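Local atomic coordinates of solute-binding periplasmic protein of iron/siderophore ABC transporter (Yersinia pestis, PDB entry 6B2Y), a protein that probably binds chelated iron in the periplasm and hands it to an ABC transporter of the inner membrane for uptake. Residues A39-M44 with V49-K54; A45-T50 with Q151-G156; L78-G83 with L183-Q188; E221-A226 with I329-Y334. One frame throughout, in Å; residues are numbered along the deposited sequence.

Interaction 1 (A39-M44 with V49-K54); sequences ATVTDM and VTIPAK
Three backbone hydrogen bonds clip Ala39-Val41 to Val49-Ile51. Val41 and Val49 exchange a pair, Val41 N to Val49 O at 2.8 Å and Val49 N to Val41 O at 2.9 Å, and Ile51 N reaches Ala39 O at 2.8 Å with its N-H nearly straight (172°). They zip up an antiparallel beta hairpin that forms a small two-strand sheet at the start of the modelled chain. Val41 and Val49 are its hydrogen-bonded pair, Thr40 and Thr50 the adjoining non-hydrogen-bonded pair, where Thr40 CA also makes a CA-H...O contact of 3.1 Å to Val49 O. On the threonine face, which is exposed, the methyl of Thr40 meets the hydroxyl of Thr50, CG2 to OG1 3.9 Å. The valine face is buried against the N-terminal lobe: Val41 rests on Leu178 and Lys181 of helix 168-182 and on Val160, while Val49 and Ile51 lie on Pro158. Asp43, just past the strand, is turned to Arg47, its salt-bridge partner, and to Phe161 N. The side chains of Val41 and Ile51 cross at about a right angle; chi1 of Ile51 (-61°) sets CG1 beside its own backbone N, where it touches Val41 CG1 at 3.7 Å.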
loop_
_atom_site.group_PDB
_atom_site.type_symbol
_atom_site.label_atom_id
_atom_site.label_comp_id
_atom_site.label_asym_id
_atom_site.label_seq_id
_atom_site.Cartn_x
_atom_site.Cartn_y
_atom_site.Cartn_z
ATOM N N ALA A 39 23.184 17.741 7.218
ATOM C CA ALA A 39 22.413 18.578 6.316
ATOM C C ALA A 39 22.080 17.825 5.035
ATOM O O ALA A 39 21.471 18.390 4.141
ATOM C CB ALA A 39 23.177 19.872 5.995
ATOM N N THR A 40 22.485 16.561 4.932
ATOM C CA THR A 40 22.092 15.730 3.804
ATOM C C THR A 40 21.289 14.522 4.277
ATOM O O THR A 40 21.222 14.210 5.472
ATOM C CB THR A 40 23.308 15.262 2.994
ATOM O OG1 THR A 40 24.023 14.242 3.715
ATOM C CG2 THR A 40 24.231 16.431 2.703
ATOM N N VAL A 41 20.647 13.860 3.310
ATOM C CA VAL A 41 20.112 12.515 3.489
ATOM C C VAL A 41 20.612 11.660 2.330
ATOM O O VAL A 41 20.865 12.156 1.233
ATOM C CB VAL A 41 18.560 12.475 3.558
ATOM C CG1 VAL A 41 18.025 13.345 4.694
ATOM C CG2 VAL A 41 17.927 12.866 2.214
ATOM N N THR A 42 20.797 10.374 2.586
ATOM C CA THR A 42 20.979 9.401 1.517
ATOM C C THR A 42 19.625 8.734 1.303
ATOM O O THR A 42 19.076 8.137 2.239
ATOM C CB THR A 42 22.045 8.358 1.856
ATOM O OG1 THR A 42 23.297 9.006 2.130
ATOM C CG2 THR A 42 22.224 7.393 0.676
ATOM N N ASP A 43 19.082 8.832 0.090
ATOM C CA ASP A 43 17.714 8.349 -0.085
ATOM C C ASP A 43 17.703 6.891 -0.567
ATOM O O ASP A 43 18.736 6.218 -0.638
ATOM C CB ASP A 43 16.919 9.291 -1.001
ATOM C CG ASP A 43 17.282 9.165 -2.483
ATOM O OD1 ASP A 43 18.122 8.333 -2.854
ATOM O OD2 ASP A 43 16.700 9.938 -3.283
ATOM N N MET A 44 16.505 6.379 -0.873
ATOM C CA MET A 44 16.401 4.956 -1.189
ATOM C C MET A 44 16.947 4.627 -2.568
ATOM O O MET A 44 17.134 3.444 -2.880
ATOM C CB MET A 44 14.940 4.486 -1.066
ATOM C CG MET A 44 14.420 4.599 0.355
ATOM S SD MET A 44 15.469 3.710 1.522
ATOM C CE MET A 44 15.323 2.074 0.865
ATOM N N VAL A 49 21.301 14.063 -0.936
ATOM C CA VAL A 49 20.415 15.203 -1.130
ATOM C C VAL A 49 20.582 16.152 0.045
ATOM O O VAL A 49 20.428 15.739 1.196
ATOM C CB VAL A 49 18.944 14.743 -1.234
ATOM C CG1 VAL A 49 17.988 15.920 -1.476
ATOM C CG2 VAL A 49 18.792 13.673 -2.314
ATOM N N THR A 50 20.859 17.424 -0.234
ATOM C CA THR A 50 20.890 18.414 0.839
ATOM C C THR A 50 19.468 18.824 1.221
ATOM O O THR A 50 18.639 19.111 0.346
ATOM C CB THR A 50 21.704 19.646 0.421
ATOM O OG1 THR A 50 23.081 19.288 0.277
ATOM C CG2 THR A 50 21.598 20.751 1.475
ATOM N N ILE A 51 19.199 18.865 2.524
ATOM C CA ILE A 51 17.869 19.117 3.067
ATOM C C ILE A 51 17.925 20.401 3.885
ATOM O O ILE A 51 18.821 20.551 4.718
ATOM C CB ILE A 51 17.380 17.952 3.946
ATOM C CG1 ILE A 51 17.304 16.669 3.119
ATOM C CG2 ILE A 51 16.034 18.273 4.602
ATOM C CD1 ILE A 51 16.468 16.781 1.873
ATOM N N PRO A 52 16.982 21.326 3.720
ATOM C CA PRO A 52 16.976 22.523 4.571
ATOM C C PRO A 52 16.634 22.174 6.010
ATOM O O PRO A 52 15.885 21.235 6.288
ATOM C CB PRO A 52 15.889 23.397 3.940
ATOM C CG PRO A 52 14.955 22.391 3.300
ATOM C CD PRO A 52 15.858 21.317 2.770
ATOM N N ALA A 53 17.189 22.961 6.935
ATOM C CA ALA A 53 16.978 22.702 8.355
ATOM C C ALA A 53 15.523 22.844 8.764
ATOM O O ALA A 53 15.113 22.262 9.776
ATOM C CB ALA A 53 17.841 23.649 9.195
ATOM N N LYS A 54 14.737 23.598 8.004
ATOM C CA LYS A 54 13.322 23.801 8.271
ATOM C C LYS A 54 12.536 23.305 7.067
ATOM O O LYS A 54 12.849 23.674 5.928
ATOM C CB LYS A 54 13.013 25.279 8.528
ATOM C CG LYS A 54 13.654 25.858 9.789
ATOM C CD LYS A 54 12.831 27.041 10.306
ATOM C CE LYS A 54 13.188 27.394 11.741
ATOM N NZ LYS A 54 12.536 26.475 12.720
#

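Interaction 2 (A45-T50 with Q151-G156); sequences AGRTVT and QLEKAG
Glu153 OE1 takes an N-H from Arg47 NH2 at 3.2 Å, a salt bridge with a moderately bent hydrogen bond (156°). The oxygen sits at the guanidinium edge, close to the plane of that group, whereas the nitrogen approaches from well above the carboxylate plane. The flat groups are thus turned 65° against each other, a single-pronged grip in which one nitrogen meets one oxygen. The two side chains come from opposite directions. Arg47 starts out toward the helix and bends at its third torsion (chi3 64°), while Glu153 runs extended beyond CG, carrying its carboxylate across to the arginine. The pair bridges the beta hairpin of strands 40-42 and 48-50 to the last turn of helix 147-154 at the surface of the N-terminal lobe. That helix ends in a Schellman motif, with Gly156 taking the positive phi and bonding back from its N to Glu153 O at 3.2 Å. Arg47 has other partners on NH1, which forms a salt bridge with Asp43 OD2 in the hairpin and a hydrogen bond with Val159 O on strand 159-162, so the group is anchored to both.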
loop_
_atom_site.group_PDB
_atom_site.type_symbol
_atom_site.label_atom_id
_atom_site.label_comp_id
_atom_site.label_asym_id
_atom_site.label_seq_id
_atom_site.Cartn_x
_atom_site.Cartn_y
_atom_site.Cartn_z
ATOM N N ALA A 45 17.223 5.638 -3.388
ATOM C CA ALA A 45 17.944 5.442 -4.640
ATOM C C ALA A 45 19.458 5.536 -4.462
ATOM O O ALA A 45 20.203 5.325 -5.428
ATOM C CB ALA A 45 17.471 6.476 -5.670
ATOM N N GLY A 46 19.925 5.831 -3.253
ATOM C CA GLY A 46 21.337 6.031 -3.004
ATOM C C GLY A 46 21.837 7.411 -3.350
ATOM O O GLY A 46 23.052 7.645 -3.300
ATOM N N ARG A 47 20.944 8.326 -3.721
ATOM C CA ARG A 47 21.330 9.707 -3.974
ATOM C C ARG A 47 21.591 10.439 -2.669
ATOM O O ARG A 47 20.976 10.152 -1.633
ATOM C CB ARG A 47 20.237 10.429 -4.753
ATOM C CG ARG A 47 19.903 9.736 -6.084
ATOM C CD ARG A 47 18.508 10.102 -6.589
ATOM N NE ARG A 47 18.348 11.523 -6.915
ATOM C CZ ARG A 47 17.730 12.401 -6.131
ATOM N NH1 ARG A 47 17.218 12.021 -4.961
ATOM N NH2 ARG A 47 17.617 13.667 -6.515
ATOM N N THR A 48 22.495 11.413 -2.724
ATOM C CA THR A 48 22.769 12.251 -1.569
ATOM C C THR A 48 22.176 13.623 -1.838
ATOM O O THR A 48 22.475 14.243 -2.864
ATOM C CB THR A 48 24.271 12.310 -1.263
ATOM O OG1 THR A 48 25.007 12.657 -2.442
ATOM C CG2 THR A 48 24.738 10.947 -0.803
ATOM N N VAL A 49 21.301 14.063 -0.936
ATOM C CA VAL A 49 20.415 15.203 -1.130
ATOM C C VAL A 49 20.582 16.152 0.045
ATOM O O VAL A 49 20.428 15.739 1.196
ATOM C CB VAL A 49 18.944 14.743 -1.234
ATOM C CG1 VAL A 49 17.988 15.920 -1.476
ATOM C CG2 VAL A 49 18.792 13.673 -2.314
ATOM N N THR A 50 20.859 17.424 -0.234
ATOM C CA THR A 50 20.890 18.414 0.839
ATOM C C THR A 50 19.468 18.824 1.221
ATOM O O THR A 50 18.639 19.111 0.346
ATOM C CB THR A 50 21.704 19.646 0.421
ATOM O OG1 THR A 50 23.081 19.288 0.277
ATOM C CG2 THR A 50 21.598 20.751 1.475
ATOM N N GLN A 151 12.161 18.613 -13.679
ATOM C CA GLN A 151 11.889 20.035 -13.504
ATOM C C GLN A 151 12.348 20.509 -12.121
ATOM O O GLN A 151 13.038 21.525 -11.995
ATOM C CB GLN A 151 10.397 20.300 -13.730
ATOM C CG GLN A 151 9.882 21.661 -13.297
ATOM C CD GLN A 151 8.574 22.012 -13.989
ATOM O OE1 GLN A 151 8.567 22.535 -15.101
ATOM N NE2 GLN A 151 7.461 21.704 -13.340
ATOM N N LEU A 152 11.999 19.760 -11.070
ATOM C CA LEU A 152 12.370 20.153 -9.718
ATOM C C LEU A 152 13.883 20.204 -9.535
ATOM O O LEU A 152 14.402 21.104 -8.860
ATOM C CB LEU A 152 11.739 19.184 -8.712
ATOM C CG LEU A 152 10.239 19.269 -8.456
ATOM C CD1 LEU A 152 9.646 17.944 -7.967
ATOM C CD2 LEU A 152 9.885 20.403 -7.516
ATOM N N GLU A 153 14.604 19.214 -10.071
ATOM C CA GLU A 153 16.045 19.122 -9.850
ATOM C C GLU A 153 16.771 20.349 -10.395
ATOM O O GLU A 153 17.680 20.884 -9.746
ATOM C CB GLU A 153 16.589 17.838 -10.481
ATOM C CG GLU A 153 16.258 16.588 -9.676
ATOM C CD GLU A 153 17.064 15.381 -10.107
ATOM O OE1 GLU A 153 18.024 15.018 -9.396
ATOM O OE2 GLU A 153 16.741 14.798 -11.163
ATOM N N LYS A 154 16.372 20.825 -11.575
ATOM C CA LYS A 154 17.027 21.999 -12.144
ATOM C C LYS A 154 16.601 23.281 -11.438
ATOM O O LYS A 154 17.361 24.258 -11.428
ATOM C CB LYS A 154 16.765 22.088 -13.648
ATOM C CG LYS A 154 17.832 21.383 -14.476
ATOM C CD LYS A 154 17.466 21.278 -15.955
ATOM C CE LYS A 154 17.838 22.530 -16.740
ATOM N NZ LYS A 154 17.435 22.405 -18.181
ATOM N N ALA A 155 15.404 23.300 -10.845
ATOM C CA ALA A 155 14.946 24.434 -10.048
ATOM C C ALA A 155 15.507 24.436 -8.632
ATOM O O ALA A 155 15.163 25.327 -7.844
ATOM C CB ALA A 155 13.417 24.456 -9.989
ATOM N N GLY A 156 16.335 23.452 -8.281
ATOM C CA GLY A 156 17.017 23.438 -7.001
ATOM C C GLY A 156 16.228 22.899 -5.827
ATOM O O GLY A 156 16.725 22.963 -4.697
#

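Interaction 3 (L78-G83 with L183-Q188); sequences LDRIVG and LHREQQ
Arg80 bends at its third torsion (chi3 -80°) and Arg185 already at its second (chi2 -74°), turns that bring the two guanidinium groups face to face from opposite directions. They lie flat on each other with centres 3.5 Å apart and planes within 2° of parallel. Arg80 NH2 stands over the centre of the Arg185 group, 3.3 Å from Arg185 CZ, and Arg185 NH2 in turn lies over the centre of the Arg80 group. The Arg80 plane is aimed end-on at Leu183, whose carbonyl O accepts from both terminal nitrogens, NH1 at 3.0 Å and NH2 at 3.1 Å, in a forked grip that fixes the rotation of the guanidinium. Arg185 is held on its own side by NH1 bonding to His184 O at 3.0 Å.

The contact lies in the N-terminal lobe. Arg80 stands just before strand 81-85 of the parallel sheet, and Leu183-Arg185 form the short joint between helix 168-182 and helix 186-207. The latter connects the two lobes, consistent with the single long linking helix of periplasmic binding proteins for iron chelates; Arg185 takes its N-cap position. Stacking of two positive groups is probably eased by acceptors around them: Glu73 OE2 makes a salt bridge with Arg80 NH2 and a long, weak ion pair with Arg185 NE, and Val55 O accepts from Arg80 NH1. Beside the polar cluster, Leu183 CB packs against Arg80 NH2 at 3.8 Å, and its side chain continues onto Ile58, Ile132 and Ile134 of the sheet.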
loop_
_atom_site.group_PDB
_atom_site.type_symbol
_atom_site.label_atom_id
_atom_site.label_comp_id
_atom_site.label_asym_id
_atom_site.label_seq_id
_atom_site.Cartn_x
_atom_site.Cartn_y
_atom_site.Cartn_z
ATOM N N LEU A 78 -2.324 17.446 7.291
ATOM C CA LEU A 78 -2.296 18.175 6.027
ATOM C C LEU A 78 -1.514 19.471 6.095
ATOM O O LEU A 78 -1.311 20.113 5.059
ATOM C CB LEU A 78 -3.729 18.467 5.562
ATOM C CG LEU A 78 -4.555 17.199 5.336
ATOM C CD1 LEU A 78 -5.979 17.515 4.937
ATOM C CD2 LEU A 78 -3.890 16.304 4.291
ATOM N N ASP A 79 -1.047 19.846 7.286
ATOM C CA ASP A 79 -0.506 21.180 7.531
ATOM C C ASP A 79 0.652 21.544 6.599
ATOM O O ASP A 79 0.808 22.716 6.228
ATOM C CB ASP A 79 -0.067 21.259 8.992
ATOM C CG ASP A 79 -0.221 22.629 9.580
ATOM O OD1 ASP A 79 -1.259 22.868 10.239
ATOM O OD2 ASP A 79 0.715 23.448 9.419
ATOM N N ARG A 80 1.502 20.580 6.235
ATOM C CA ARG A 80 2.700 20.885 5.461
ATOM C C ARG A 80 2.614 20.439 4.009
ATOM O O ARG A 80 3.607 20.545 3.292
ATOM C CB ARG A 80 3.939 20.250 6.100
ATOM C CG ARG A 80 4.213 20.708 7.501
ATOM C CD ARG A 80 5.647 20.383 7.897
ATOM N NE ARG A 80 5.780 18.984 8.295
ATOM C CZ ARG A 80 6.948 18.391 8.531
ATOM N NH1 ARG A 80 8.076 19.076 8.383
ATOM N NH2 ARG A 80 6.977 17.111 8.895
ATOM N N ILE A 81 1.469 19.932 3.564
ATOM C CA ILE A 81 1.297 19.502 2.178
ATOM C C ILE A 81 0.885 20.703 1.338
ATOM O O ILE A 81 -0.235 21.198 1.472
ATOM C CB ILE A 81 0.255 18.386 2.050
ATOM C CG1 ILE A 81 0.555 17.259 3.031
ATOM C CG2 ILE A 81 0.229 17.889 0.617
ATOM C CD1 ILE A 81 1.951 16.729 2.924
ATOM N N VAL A 82 1.766 21.148 0.436
ATOM C CA VAL A 82 1.440 22.287 -0.426
ATOM C C VAL A 82 1.080 21.869 -1.843
ATOM O O VAL A 82 0.821 22.736 -2.695
ATOM C CB VAL A 82 2.589 23.315 -0.445
ATOM C CG1 VAL A 82 2.858 23.802 0.970
ATOM C CG2 VAL A 82 3.829 22.717 -1.070
ATOM N N GLY A 83 1.042 20.568 -2.123
ATOM C CA GLY A 83 0.650 20.069 -3.427
ATOM C C GLY A 83 0.811 18.567 -3.482
ATOM O O GLY A 83 1.716 18.024 -2.838
ATOM N N LEU A 183 12.069 15.046 6.846
ATOM C CA LEU A 183 10.958 15.906 7.233
ATOM C C LEU A 183 11.051 16.360 8.680
ATOM O O LEU A 183 10.097 16.956 9.189
ATOM C CB LEU A 183 9.632 15.195 6.995
ATOM C CG LEU A 183 9.477 14.683 5.565
ATOM C CD1 LEU A 183 8.192 13.924 5.388
ATOM C CD2 LEU A 183 9.551 15.875 4.604
ATOM N N HIS A 184 12.168 16.059 9.351
ATOM C CA HIS A 184 12.430 16.505 10.716
ATOM C C HIS A 184 11.354 16.003 11.681
ATOM O O HIS A 184 10.838 16.739 12.519
ATOM C CB HIS A 184 12.581 18.027 10.757
ATOM C CG HIS A 184 13.663 18.528 9.864
ATOM N ND1 HIS A 184 14.994 18.221 10.067
ATOM C CD2 HIS A 184 13.620 19.293 8.749
ATOM C CE1 HIS A 184 15.722 18.787 9.123
ATOM N NE2 HIS A 184 14.912 19.432 8.304
ATOM N N ARG A 185 11.031 14.719 11.565
ATOM C CA ARG A 185 10.139 14.023 12.493
ATOM C C ARG A 185 10.758 12.688 12.915
ATOM O O ARG A 185 10.130 11.629 12.839
ATOM C CB ARG A 185 8.766 13.810 11.866
ATOM C CG ARG A 185 8.057 15.103 11.487
ATOM C CD ARG A 185 7.538 15.816 12.729
ATOM N NE ARG A 185 6.670 16.942 12.383
ATOM C CZ ARG A 185 7.113 18.147 12.032
ATOM N NH1 ARG A 185 8.411 18.378 11.971
ATOM N NH2 ARG A 185 6.255 19.120 11.731
ATOM N N GLU A 186 12.001 12.739 13.392
ATOM C CA GLU A 186 12.753 11.508 13.646
ATOM C C GLU A 186 12.115 10.655 14.741
ATOM O O GLU A 186 12.124 9.421 14.662
ATOM C CB GLU A 186 14.196 11.850 14.017
ATOM C CG GLU A 186 15.025 12.354 12.855
ATOM C CD GLU A 186 15.037 13.867 12.715
ATOM O OE1 GLU A 186 15.976 14.359 12.058
ATOM O OE2 GLU A 186 14.123 14.564 13.250
ATOM N N GLN A 187 11.592 11.290 15.797
ATOM C CA GLN A 187 11.006 10.523 16.893
ATOM C C GLN A 187 9.752 9.797 16.438
ATOM O O GLN A 187 9.531 8.633 16.798
ATOM C CB GLN A 187 10.693 11.448 18.074
ATOM C CG GLN A 187 10.307 10.695 19.344
ATOM C CD GLN A 187 11.380 9.713 19.785
ATOM O OE1 GLN A 187 12.440 10.111 20.271
ATOM N NE2 GLN A 187 11.111 8.420 19.613
ATOM N N GLN A 188 8.919 10.470 15.634
ATOM C CA GLN A 188 7.743 9.823 15.074
ATOM C C GLN A 188 8.137 8.645 14.187
ATOM O O GLN A 188 7.507 7.588 14.244
ATOM C CB GLN A 188 6.913 10.837 14.286
ATOM C CG GLN A 188 6.146 11.859 15.158
ATOM C CD GLN A 188 7.031 12.986 15.691
ATOM O OE1 GLN A 188 8.198 13.128 15.309
ATOM N NE2 GLN A 188 6.467 13.798 16.589
#

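Interaction 4 (E221-A226 with I329-Y334); sequences ELRAGA and IWHNYY
His331, which packs on Leu222 and Arg223, comes directly after Ile329 and Trp330, the last residues of strand 326-330. Ile329 turns into the core of the C-terminal lobe, against Ala342 and Phe346 of helix 340-350. Trp330 ends the strand; CE3 of its indole stands over the centre of the Tyr333 ring, 3.5 Å above the plane, and Tyr333 N bonds back to Trp330 O as the chain winds into a 3-10 turn. His331 opens that turn, and with CG anti to its backbone N (chi1 178°) its imidazole is directed at the type II beta turn Glu221-Ala224. Arg223 CG lies over the ring in a CH-pi contact, 3.6 Å from the centroid of His331 and only 12° off the normal. The next carbon along, Arg223 CD, is 3.8 Å from His331 NE2. Leu222 comes in at the ring edge instead, CD2 to His331 ND1 4.0 Å. That nitrogen is hydrogen-bonded to Ser279 OG, which also binds Arg223 N, so a single hydroxyl ties together both sides of the contact. Asn332 sets its CB over the indole of Trp330, and its OD1 bonds to Arg64 NH1. Tyr334 lies on the other side of the imidazole from Arg223. In the C-terminal sheet the two segments follow strands 217-221 and 326-330, which flank strand 275-280, the carrier of Ser279, on either side; Arg64 of the N-terminal lobe reaches segment 329-334, consistent with a place beside the cleft between the lobes.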
loop_
_atom_site.group_PDB
_atom_site.type_symbol
_atom_site.label_atom_id
_atom_site.label_comp_id
_atom_site.label_asym_id
_atom_site.label_seq_id
_atom_site.Cartn_x
_atom_site.Cartn_y
_atom_site.Cartn_z
ATOM N N GLU A 221 -3.841 -12.118 -7.140
ATOM C CA GLU A 221 -4.225 -11.399 -8.346
ATOM C C GLU A 221 -4.417 -9.939 -7.960
ATOM O O GLU A 221 -5.410 -9.585 -7.321
ATOM C CB GLU A 221 -5.495 -11.986 -8.959
ATOM C CG GLU A 221 -5.750 -11.440 -10.340
ATOM C CD GLU A 221 -7.074 -11.881 -10.914
ATOM O OE1 GLU A 221 -7.454 -11.342 -11.969
ATOM O OE2 GLU A 221 -7.726 -12.756 -10.310
ATOM N N LEU A 222 -3.450 -9.097 -8.324
ATOM C CA LEU A 222 -3.543 -7.676 -8.011
ATOM C C LEU A 222 -4.560 -6.979 -8.917
ATOM O O LEU A 222 -4.590 -7.196 -10.129
ATOM C CB LEU A 222 -2.176 -7.015 -8.154
ATOM C CG LEU A 222 -1.123 -7.564 -7.196
ATOM C CD1 LEU A 222 0.276 -7.031 -7.563
ATOM C CD2 LEU A 222 -1.483 -7.189 -5.759
ATOM N N ARG A 223 -5.362 -6.104 -8.315
ATOM C CA ARG A 223 -6.430 -5.403 -9.033
ATOM C C ARG A 223 -7.283 -6.378 -9.829
ATOM O O ARG A 223 -7.575 -6.161 -11.008
ATOM C CB ARG A 223 -5.867 -4.293 -9.908
ATOM C CG ARG A 223 -4.900 -3.383 -9.160
ATOM C CD ARG A 223 -4.214 -2.388 -10.081
ATOM N NE ARG A 223 -3.496 -3.052 -11.163
ATOM C CZ ARG A 223 -3.756 -2.849 -12.452
ATOM N NH1 ARG A 223 -3.058 -3.488 -13.383
ATOM N NH2 ARG A 223 -4.718 -2.002 -12.808
ATOM N N ALA A 224 -7.645 -7.485 -9.180
ATOM C CA ALA A 224 -8.364 -8.573 -9.823
ATOM C C ALA A 224 -9.627 -8.074 -10.507
ATOM O O ALA A 224 -10.421 -7.339 -9.911
ATOM C CB ALA A 224 -8.720 -9.630 -8.786
ATOM N N GLY A 225 -9.805 -8.492 -11.756
ATOM C CA GLY A 225 -11.012 -8.206 -12.501
ATOM C C GLY A 225 -11.111 -6.802 -13.041
ATOM O O GLY A 225 -12.107 -6.483 -13.695
ATOM N N ALA A 226 -10.105 -5.960 -12.810
ATOM C CA ALA A 226 -10.185 -4.567 -13.226
ATOM C C ALA A 226 -9.743 -4.365 -14.671
ATOM O O ALA A 226 -10.360 -3.578 -15.399
ATOM C CB ALA A 226 -9.342 -3.693 -12.290
ATOM N N ILE A 329 -7.733 -8.486 -0.304
ATOM C CA ILE A 329 -6.912 -7.537 0.436
ATOM C C ILE A 329 -6.974 -6.178 -0.255
ATOM O O ILE A 329 -7.067 -6.092 -1.482
ATOM C CB ILE A 329 -5.447 -8.035 0.538
ATOM C CG1 ILE A 329 -4.650 -7.144 1.485
ATOM C CG2 ILE A 329 -4.805 -8.098 -0.859
ATOM C CD1 ILE A 329 -5.032 -7.306 2.947
ATOM N N TRP A 330 -6.900 -5.110 0.545
ATOM C CA TRP A 330 -6.907 -3.748 0.002
ATOM C C TRP A 330 -5.659 -3.496 -0.834
ATOM O O TRP A 330 -4.533 -3.692 -0.364
ATOM C CB TRP A 330 -6.984 -2.746 1.150
ATOM C CG TRP A 330 -7.244 -1.304 0.804
ATOM C CD1 TRP A 330 -8.311 -0.796 0.108
ATOM C CD2 TRP A 330 -6.461 -0.177 1.214
ATOM N NE1 TRP A 330 -8.228 0.581 0.043
ATOM C CE2 TRP A 330 -7.104 0.987 0.716
ATOM C CE3 TRP A 330 -5.278 -0.034 1.959
ATOM C CZ2 TRP A 330 -6.602 2.265 0.928
ATOM C CZ3 TRP A 330 -4.775 1.244 2.170
ATOM C CH2 TRP A 330 -5.432 2.377 1.651
ATOM N N HIS A 331 -5.859 -3.040 -2.071
ATOM C CA HIS A 331 -4.746 -2.994 -3.004
ATOM C C HIS A 331 -3.690 -1.981 -2.592
ATOM O O HIS A 331 -2.494 -2.210 -2.826
ATOM C CB HIS A 331 -5.226 -2.672 -4.408
ATOM C CG HIS A 331 -4.104 -2.567 -5.385
ATOM N ND1 HIS A 331 -3.392 -3.671 -5.806
ATOM C CD2 HIS A 331 -3.530 -1.493 -5.977
ATOM C CE1 HIS A 331 -2.433 -3.277 -6.624
ATOM N NE2 HIS A 331 -2.505 -1.962 -6.755
ATOM N N ASN A 332 -4.095 -0.878 -1.964
ATOM C CA ASN A 332 -3.121 0.169 -1.674
ATOM C C ASN A 332 -2.083 -0.245 -0.646
ATOM O O ASN A 332 -1.077 0.469 -0.506
ATOM C CB ASN A 332 -3.841 1.438 -1.232
ATOM C CG ASN A 332 -4.555 2.114 -2.384
ATOM O OD1 ASN A 332 -4.003 2.250 -3.474
ATOM N ND2 ASN A 332 -5.799 2.529 -2.150
ATOM N N TYR A 333 -2.265 -1.380 0.047
ATOM C CA TYR A 333 -1.166 -1.922 0.839
ATOM C C TYR A 333 0.020 -2.331 -0.040
ATOM O O TYR A 333 1.100 -2.644 0.494
ATOM C CB TYR A 333 -1.631 -3.125 1.689
ATOM C CG TYR A 333 -2.607 -2.766 2.814
ATOM C CD1 TYR A 333 -2.387 -1.681 3.653
ATOM C CD2 TYR A 333 -3.748 -3.539 3.032
ATOM C CE1 TYR A 333 -3.293 -1.369 4.678
ATOM C CE2 TYR A 333 -4.646 -3.233 4.039
ATOM C CZ TYR A 333 -4.425 -2.150 4.850
ATOM O OH TYR A 333 -5.342 -1.870 5.851
ATOM N N TYR A 334 -0.141 -2.337 -1.369
ATOM C CA TYR A 334 0.982 -2.666 -2.239
ATOM C C TYR A 334 2.009 -1.541 -2.313
ATOM O O TYR A 334 3.090 -1.741 -2.876
ATOM C CB TYR A 334 0.454 -3.041 -3.638
ATOM C CG TYR A 334 0.252 -1.882 -4.590
ATOM C CD1 TYR A 334 0.833 -1.888 -5.856
ATOM C CD2 TYR A 334 -0.508 -0.780 -4.226
ATOM C CE1 TYR A 334 0.661 -0.822 -6.722
ATOM C CE2 TYR A 334 -0.689 0.277 -5.082
ATOM C CZ TYR A 334 -0.106 0.251 -6.329
ATOM O OH TYR A 334 -0.287 1.313 -7.191
#

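From the N terminus, interaction 1 closes the short hairpin loop of 39-54. Interaction 2 begins on the turn of that hairpin, shares Val49 and Thr50 with it, and closes a loop of about a hundred residues on helix 147-154. Interaction 3 opens inside this loop and closes beyond it, so the two cross: interaction 2 ties the hairpin to helix 147-154, interaction 3 the start of strand 81-85 to the joint before helix 186-207. Pro52 O and His184 NE2, 2.9 Å apart and probably hydrogen-bonded, join interactions 1 and 3. Interaction 4 follows in series after the linking helix, its centre about 28 Å from that of interaction 3, and connects two strand ends of the C-terminal sheet.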